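Side-chain contacts in GDSL-like protein (Collinsella aerofaciens ATCC 25986, PDB 7BXD), which probably acts as an acyl-hydrolase of the SGNH hydrolase clan, cleaving ester-type bonds: residues A[48-53]-A[67-72]; A[74-77]-A[82-85]. One frame throughout, in Å; residues are numbered along the deposited sequence.

Interaction 1: A[48-53]-A[67-72]; sequences GGNDIS and VENFGI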
ATOM      1  N   GLY A  48       5.467  -2.151 -17.052  1.00 15.84           N
ATOM      2  CA  GLY A  48       6.102  -1.088 -16.295  1.00 16.42           C
ATOM      3  C   GLY A  48       7.171  -1.671 -15.394  1.00 16.33           C
ATOM      4  O   GLY A  48       8.153  -2.257 -15.897  1.00 18.32           O
ATOM      5  N   GLY A  49       6.995  -1.522 -14.096  1.00 15.76           N
ATOM      6  CA  GLY A  49       7.905  -2.111 -13.144  1.00 16.14           C
ATOM      7  C   GLY A  49       8.581  -1.098 -12.233  1.00 15.13           C
ATOM      8  O   GLY A  49       8.200   0.080 -12.125  1.00 15.46           O
ATOM      9  N   ASN A  50       9.588  -1.594 -11.523  1.00 15.14           N
ATOM     10  CA  ASN A  50      10.195  -0.790 -10.466  1.00 15.48           C
ATOM     11  C   ASN A  50      10.762   0.509 -11.005  1.00 16.48           C
ATOM     12  O   ASN A  50      10.757   1.529 -10.301  1.00 17.60           O
ATOM     13  CB  ASN A  50      11.311  -1.564  -9.771  1.00 16.90           C
ATOM     14  CG  ASN A  50      10.812  -2.766  -8.938  1.00 17.17           C
ATOM     15  OD1 ASN A  50       9.604  -3.126  -8.874  1.00 18.71           O
ATOM     16  ND2 ASN A  50      11.740  -3.377  -8.287  1.00 17.52           N
ATOM     17  N   ASP A  51      11.255   0.500 -12.250  1.00 16.95           N
ATOM     18  CA  ASP A  51      11.872   1.715 -12.775  1.00 19.02           C
ATOM     19  C   ASP A  51      10.891   2.844 -13.050  1.00 17.68           C
ATOM     20  O   ASP A  51      11.343   3.996 -13.176  1.00 19.50           O
ATOM     21  CB  ASP A  51      12.686   1.424 -14.038  1.00 23.12           C
ATOM     22  CG  ASP A  51      13.955   0.646 -13.741  1.00 29.27           C
ATOM     23  OD1 ASP A  51      14.301   0.476 -12.535  1.00 32.13           O
ATOM     24  OD2 ASP A  51      14.585   0.199 -14.712  1.00 31.87           O
ATOM     25  N   ILE A  52       9.577   2.555 -13.116  1.00 16.35           N
ATOM     26  CA  ILE A  52       8.579   3.618 -13.226  1.00 16.22           C
ATOM     27  C   ILE A  52       7.850   3.874 -11.918  1.00 15.78           C
ATOM     28  O   ILE A  52       7.080   4.848 -11.834  1.00 15.65           O
ATOM     29  CB  ILE A  52       7.554   3.406 -14.367  1.00 16.77           C
ATOM     30  CG1 ILE A  52       6.557   2.279 -14.044  1.00 16.82           C
ATOM     31  CG2 ILE A  52       8.268   3.161 -15.700  1.00 18.65           C
ATOM     32  CD1 ILE A  52       5.312   2.321 -14.921  1.00 17.70           C
ATOM     33  N   SER A  53       8.034   3.027 -10.906  1.00 15.84           N
ATOM     34  CA  SER A  53       7.268   3.163  -9.674  1.00 15.03           C
ATOM     35  C   SER A  53       7.616   4.475  -8.969  1.00 14.17           C
ATOM     36  O   SER A  53       8.680   5.072  -9.182  1.00 15.40           O
ATOM     37  CB  SER A  53       7.618   2.013  -8.735  1.00 15.75           C
ATOM     38  OG  SER A  53       6.950   2.194  -7.487  1.00 15.13           O
ATOM     39  N   VAL A  67      16.053   3.782  -1.466  1.00 18.24           N
ATOM     40  CA  VAL A  67      14.688   3.272  -1.452  1.00 17.70           C
ATOM     41  C   VAL A  67      14.683   1.880  -2.064  1.00 18.11           C
ATOM     42  O   VAL A  67      15.202   1.682  -3.171  1.00 20.73           O
ATOM     43  CB  VAL A  67      13.721   4.226  -2.174  1.00 18.51           C
ATOM     44  CG1 VAL A  67      12.292   3.686  -2.078  1.00 18.97           C
ATOM     45  CG2 VAL A  67      13.788   5.624  -1.553  1.00 19.14           C
ATOM     46  N   GLU A  68      14.128   0.911  -1.333  1.00 16.98           N
ATOM     47  CA  GLU A  68      14.033  -0.467  -1.785  1.00 16.83           C
ATOM     48  C   GLU A  68      12.585  -0.799  -2.132  1.00 16.01           C
ATOM     49  O   GLU A  68      11.661  -0.488  -1.371  1.00 17.46           O
ATOM     50  CB  GLU A  68      14.494  -1.427  -0.681  1.00 19.12           C
ATOM     51  CG  GLU A  68      15.860  -1.091  -0.103  1.00 22.36           C
ATOM     52  CD  GLU A  68      16.260  -1.984   1.034  1.00 25.34           C
ATOM     53  OE1 GLU A  68      15.388  -2.278   1.876  1.00 24.43           O
ATOM     54  OE2 GLU A  68      17.462  -2.359   1.097  1.00 29.04           O
ATOM     55  N   ASN A  69      12.384  -1.476  -3.258  1.00 15.66           N
ATOM     56  CA  ASN A  69      11.054  -1.824  -3.758  1.00 15.88           C
ATOM     57  C   ASN A  69      10.767  -3.294  -3.448  1.00 15.56           C
ATOM     58  O   ASN A  69      11.350  -4.186  -4.071  1.00 17.27           O
ATOM     59  CB  ASN A  69      10.998  -1.556  -5.259  1.00 16.04           C
ATOM     60  CG  ASN A  69       9.600  -1.718  -5.820  1.00 15.89           C
ATOM     61  OD1 ASN A  69       8.949  -2.750  -5.602  1.00 16.89           O
ATOM     62  ND2 ASN A  69       9.123  -0.719  -6.550  1.00 16.24           N
ATOM     63  N   PHE A  70       9.834  -3.542  -2.526  1.00 14.95           N
ATOM     64  CA  PHE A  70       9.309  -4.876  -2.252  1.00 14.78           C
ATOM     65  C   PHE A  70       7.810  -4.896  -2.572  1.00 14.95           C
ATOM     66  O   PHE A  70       6.964  -5.258  -1.747  1.00 16.04           O
ATOM     67  CB  PHE A  70       9.613  -5.320  -0.812  1.00 15.11           C
ATOM     68  CG  PHE A  70      11.063  -5.653  -0.588  1.00 15.38           C
ATOM     69  CD1 PHE A  70      11.531  -6.941  -0.804  1.00 15.84           C
ATOM     70  CD2 PHE A  70      11.979  -4.671  -0.199  1.00 16.41           C
ATOM     71  CE1 PHE A  70      12.889  -7.240  -0.599  1.00 16.68           C
ATOM     72  CE2 PHE A  70      13.331  -4.982   0.011  1.00 17.53           C
ATOM     73  CZ  PHE A  70      13.768  -6.276  -0.169  1.00 16.14           C
ATOM     74  N   GLY A  71       7.472  -4.489  -3.790  1.00 15.55           N
ATOM     75  CA  GLY A  71       6.116  -4.599  -4.279  1.00 15.85           C
ATOM     76  C   GLY A  71       5.953  -5.861  -5.111  1.00 15.77           C
ATOM     77  O   GLY A  71       6.843  -6.217  -5.894  1.00 17.69           O
ATOM     78  N   ILE A  72       4.792  -6.521  -4.972  1.00 15.33           N
ATOM     79  CA  ILE A  72       4.432  -7.724  -5.730  1.00 15.87           C
ATOM     80  C   ILE A  72       3.007  -7.566  -6.253  1.00 15.03           C
ATOM     81  O   ILE A  72       2.063  -7.328  -5.479  1.00 15.31           O
ATOM     82  CB  ILE A  72       4.575  -9.004  -4.877  1.00 16.46           C
ATOM     83  CG1 ILE A  72       6.051  -9.282  -4.587  1.00 17.76           C
ATOM     84  CG2 ILE A  72       3.872 -10.216  -5.511  1.00 18.14           C
ATOM     85  CD1 ILE A  72       6.901  -9.695  -5.821  1.00 19.81           C
TER
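N50 and N69 lay their side-chain amides one over the other, stacked face to face with the two planes only 18° apart. N50 CG lies 3.5 Å from N69 CG, and the side chains that carry the two amides cross obliquely. The CB of N69 already faces the loop from strand 66-71; from there CG, anti to the backbone N and beside the carbonyl carbon (chi1 -172°), carries the amide across to that of N50. On the loop side the CG of N50 stands anti to its own carbonyl carbon, which places its amide over the face of the N69 amide. A short side chain ending in a flat group suits both positions.

N69 is held at both ends of its amide. Its OD1 accepts from G71 N at 2.9 Å, and this closes an Asx turn where the strand ends. The donor is tilted 27° from the carbonyl plane. The other end, ND2, donates to T39 O and T55 OG1, which sets the rotation of the group. Asparagine fits here because one short side chain offers a carbonyl for the turn and an NH2 for T39 and T55.

S53 comes up beside that nitrogen: S53 OG lies 3.8 Å from N69 ND2, touching without bonding. Its OG serves T39 O and also caps T55 N, ahead of helix 55-61, a place suited to a short hydroxyl side chain.

In the SGNH hydrolase domain the contact thus holds the loop before helix 55-61 against an outermost strand of the parallel sheet. S53 and N69 share one acceptor, the carbonyl oxygen of T39, and this common polar partner, more than any direct bond between them, probably fixes how loop and strand sit together.

Interaction 2: A[74-77]-A[82-85]; sequences GSRI and DRTD
R76 is bent at its second torsion (chi2 73°), which swings its guanidinium to D82, and R83 at its third (chi3 67°), which turns its guanidinium back to D85. The two long arginines, from loop segments 74-77 and 82-85, cross at about a right angle. R76 meets D82 end-on: R76 NH1 donates to D82 OD1 and R76 NH2 to D82 OD2, each bond 2.9 Å long. Both oxygens are met on their syn sides, with the carboxylate turned 33° from the guanidinium plane. R83 CD rests over the centre of the R76 guanidinium, 3.3 Å from R76 CZ, while the polar end of R83 grips D85 side-on, NE to OD1 and NH2 to OD2. G74 O sits above the R83 guanidinium, 3.4 Å from R83 CZ.

These loop segments follow strand 66-71 in the SGNH hydrolase fold; G74 N makes a weak hydrogen bond to S37 OG, within the GDS sequence of the family. The backbone angles of G74 call for glycine, since a CB would be jammed against the preceding carbonyl O; it would also clash with R83 NH2. With an alanine at R83, D85 would probably lose its charged mate, and the R76 guanidinium the CD that lies over its face.

S75 OG donates to D85 O at 2.7 Å, in the carbonyl plane and on a lone pair; R90 donates to both oxygens. A water accepts from R76 N and donates to D85 OD1.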
ATOM      1  N   GLY A  74      -0.661  -8.340  -7.433  1.00 16.40           N
ATOM      2  CA  GLY A  74      -1.678  -9.281  -6.995  1.00 17.53           C
ATOM      3  C   GLY A  74      -1.717  -9.534  -5.506  1.00 16.88           C
ATOM      4  O   GLY A  74      -2.637 -10.218  -5.040  1.00 17.66           O
ATOM      5  N   SER A  75      -0.782  -8.988  -4.725  1.00 15.60           N
ATOM      6  CA  SER A  75      -0.654  -9.372  -3.324  1.00 15.09           C
ATOM      7  C   SER A  75      -1.730  -8.716  -2.446  1.00 14.62           C
ATOM      8  O   SER A  75      -1.941  -7.494  -2.493  1.00 14.27           O
ATOM      9  CB  SER A  75       0.749  -8.975  -2.839  1.00 16.11           C
ATOM     10  OG  SER A  75       0.955  -9.353  -1.476  1.00 15.24           O
ATOM     11  N   ARG A  76      -2.381  -9.546  -1.632  1.00 14.12           N
ATOM     12  CA  ARG A  76      -3.283  -9.104  -0.570  1.00 13.84           C
ATOM     13  C   ARG A  76      -2.474  -8.969   0.705  1.00 13.59           C
ATOM     14  O   ARG A  76      -1.522  -9.719   0.926  1.00 14.71           O
ATOM     15  CB  ARG A  76      -4.385 -10.156  -0.302  1.00 14.88           C
ATOM     16  CG  ARG A  76      -5.398 -10.393  -1.434  1.00 15.37           C
ATOM     17  CD  ARG A  76      -4.767 -11.148  -2.581  1.00 16.53           C
ATOM     18  NE  ARG A  76      -5.720 -11.697  -3.553  1.00 16.67           N
ATOM     19  CZ  ARG A  76      -6.228 -12.933  -3.484  1.00 17.23           C
ATOM     20  NH1 ARG A  76      -5.967 -13.721  -2.445  1.00 18.45           N
ATOM     21  NH2 ARG A  76      -7.013 -13.406  -4.461  1.00 18.65           N
ATOM     22  N   ILE A  77      -2.886  -8.055   1.589  1.00 13.42           N
ATOM     23  CA  ILE A  77      -2.278  -8.042   2.919  1.00 13.53           C
ATOM     24  C   ILE A  77      -2.490  -9.385   3.608  1.00 13.70           C
ATOM     25  O   ILE A  77      -1.546  -9.974   4.165  1.00 14.52           O
ATOM     26  CB  ILE A  77      -2.795  -6.854   3.744  1.00 14.39           C
ATOM     27  CG1 ILE A  77      -2.210  -5.548   3.160  1.00 15.58           C
ATOM     28  CG2 ILE A  77      -2.397  -6.985   5.234  1.00 15.87           C
ATOM     29  CD1 ILE A  77      -2.633  -4.273   3.881  1.00 15.88           C
ATOM     30  N   ASP A  82      -6.171 -19.076  -2.122  1.00 23.14           N
ATOM     31  CA  ASP A  82      -5.976 -19.059  -3.562  1.00 23.19           C
ATOM     32  C   ASP A  82      -4.629 -18.495  -3.990  1.00 23.58           C
ATOM     33  O   ASP A  82      -4.319 -18.535  -5.184  1.00 24.74           O
ATOM     34  CB  ASP A  82      -7.134 -18.333  -4.273  1.00 24.21           C
ATOM     35  CG  ASP A  82      -7.261 -16.872  -3.877  1.00 24.51           C
ATOM     36  OD1 ASP A  82      -6.747 -16.459  -2.805  1.00 23.29           O
ATOM     37  OD2 ASP A  82      -7.910 -16.134  -4.658  1.00 25.96           O
ATOM     38  N   ARG A  83      -3.829 -17.972  -3.064  1.00 23.02           N
ATOM     39  CA  ARG A  83      -2.517 -17.429  -3.383  1.00 22.65           C
ATOM     40  C   ARG A  83      -1.561 -17.787  -2.252  1.00 22.64           C
ATOM     41  O   ARG A  83      -1.981 -18.197  -1.157  1.00 22.40           O
ATOM     42  CB  ARG A  83      -2.560 -15.900  -3.564  1.00 22.82           C
ATOM     43  CG  ARG A  83      -3.511 -15.422  -4.650  1.00 22.76           C
ATOM     44  CD  ARG A  83      -3.379 -13.919  -4.866  1.00 22.10           C
ATOM     45  NE  ARG A  83      -2.080 -13.530  -5.443  1.00 22.38           N
ATOM     46  CZ  ARG A  83      -1.899 -13.125  -6.692  1.00 24.17           C
ATOM     47  NH1 ARG A  83      -2.911 -13.121  -7.554  1.00 26.23           N
ATOM     48  NH2 ARG A  83      -0.692 -12.755  -7.086  1.00 24.93           N
ATOM     49  N   THR A  84      -0.262 -17.585  -2.492  1.00 23.69           N
ATOM     50  CA  THR A  84       0.737 -17.788  -1.445  1.00 24.14           C
ATOM     51  C   THR A  84       1.654 -16.581  -1.236  1.00 22.52           C
ATOM     52  O   THR A  84       2.715 -16.718  -0.583  1.00 23.24           O
ATOM     53  CB  THR A  84       1.571 -19.028  -1.728  1.00 26.83           C
ATOM     54  OG1 THR A  84       2.175 -18.885  -3.026  1.00 28.17           O
ATOM     55  CG2 THR A  84       0.682 -20.262  -1.679  1.00 27.70           C
ATOM     56  N   ASP A  85       1.280 -15.411  -1.762  1.00 20.52           N
ATOM     57  CA  ASP A  85       2.136 -14.227  -1.800  1.00 19.58           C
ATOM     58  C   ASP A  85       1.542 -13.034  -1.062  1.00 17.70           C
ATOM     59  O   ASP A  85       1.808 -11.894  -1.431  1.00 17.25           O
ATOM     60  CB  ASP A  85       2.451 -13.849  -3.250  1.00 20.73           C
ATOM     61  CG  ASP A  85       1.214 -13.462  -4.044  1.00 21.73           C
ATOM     62  OD1 ASP A  85       0.071 -13.585  -3.549  1.00 21.03           O
ATOM     63  OD2 ASP A  85       1.410 -13.007  -5.199  1.00 23.70           O
TER
HETATM   64  O   HOH W   1      -1.725 -12.340  -1.840  1.00 16.31           O

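In the fold
From the N terminus, the chain leaves strand 30-35, passes helix 37-40 and reaches the loop 48-53. Interaction 1 is completed 14 residues further on, closing a loop that contains helix 55-61 and tying segment 48-53 to strand 66-71 at the edge of the sheet. The chain then runs through I72 into interaction 2, which closes a much shorter loop between 74-77 and 82-85 ahead of helix 87-90. The two lie in series, neither nested nor crossed, with centres about 17 Å apart. They meet where I72 CG2 packs 3.7 Å from D85 OD2, and R90 of helix 87-90 reaches both, bonding F70 O as well as S75 and D85.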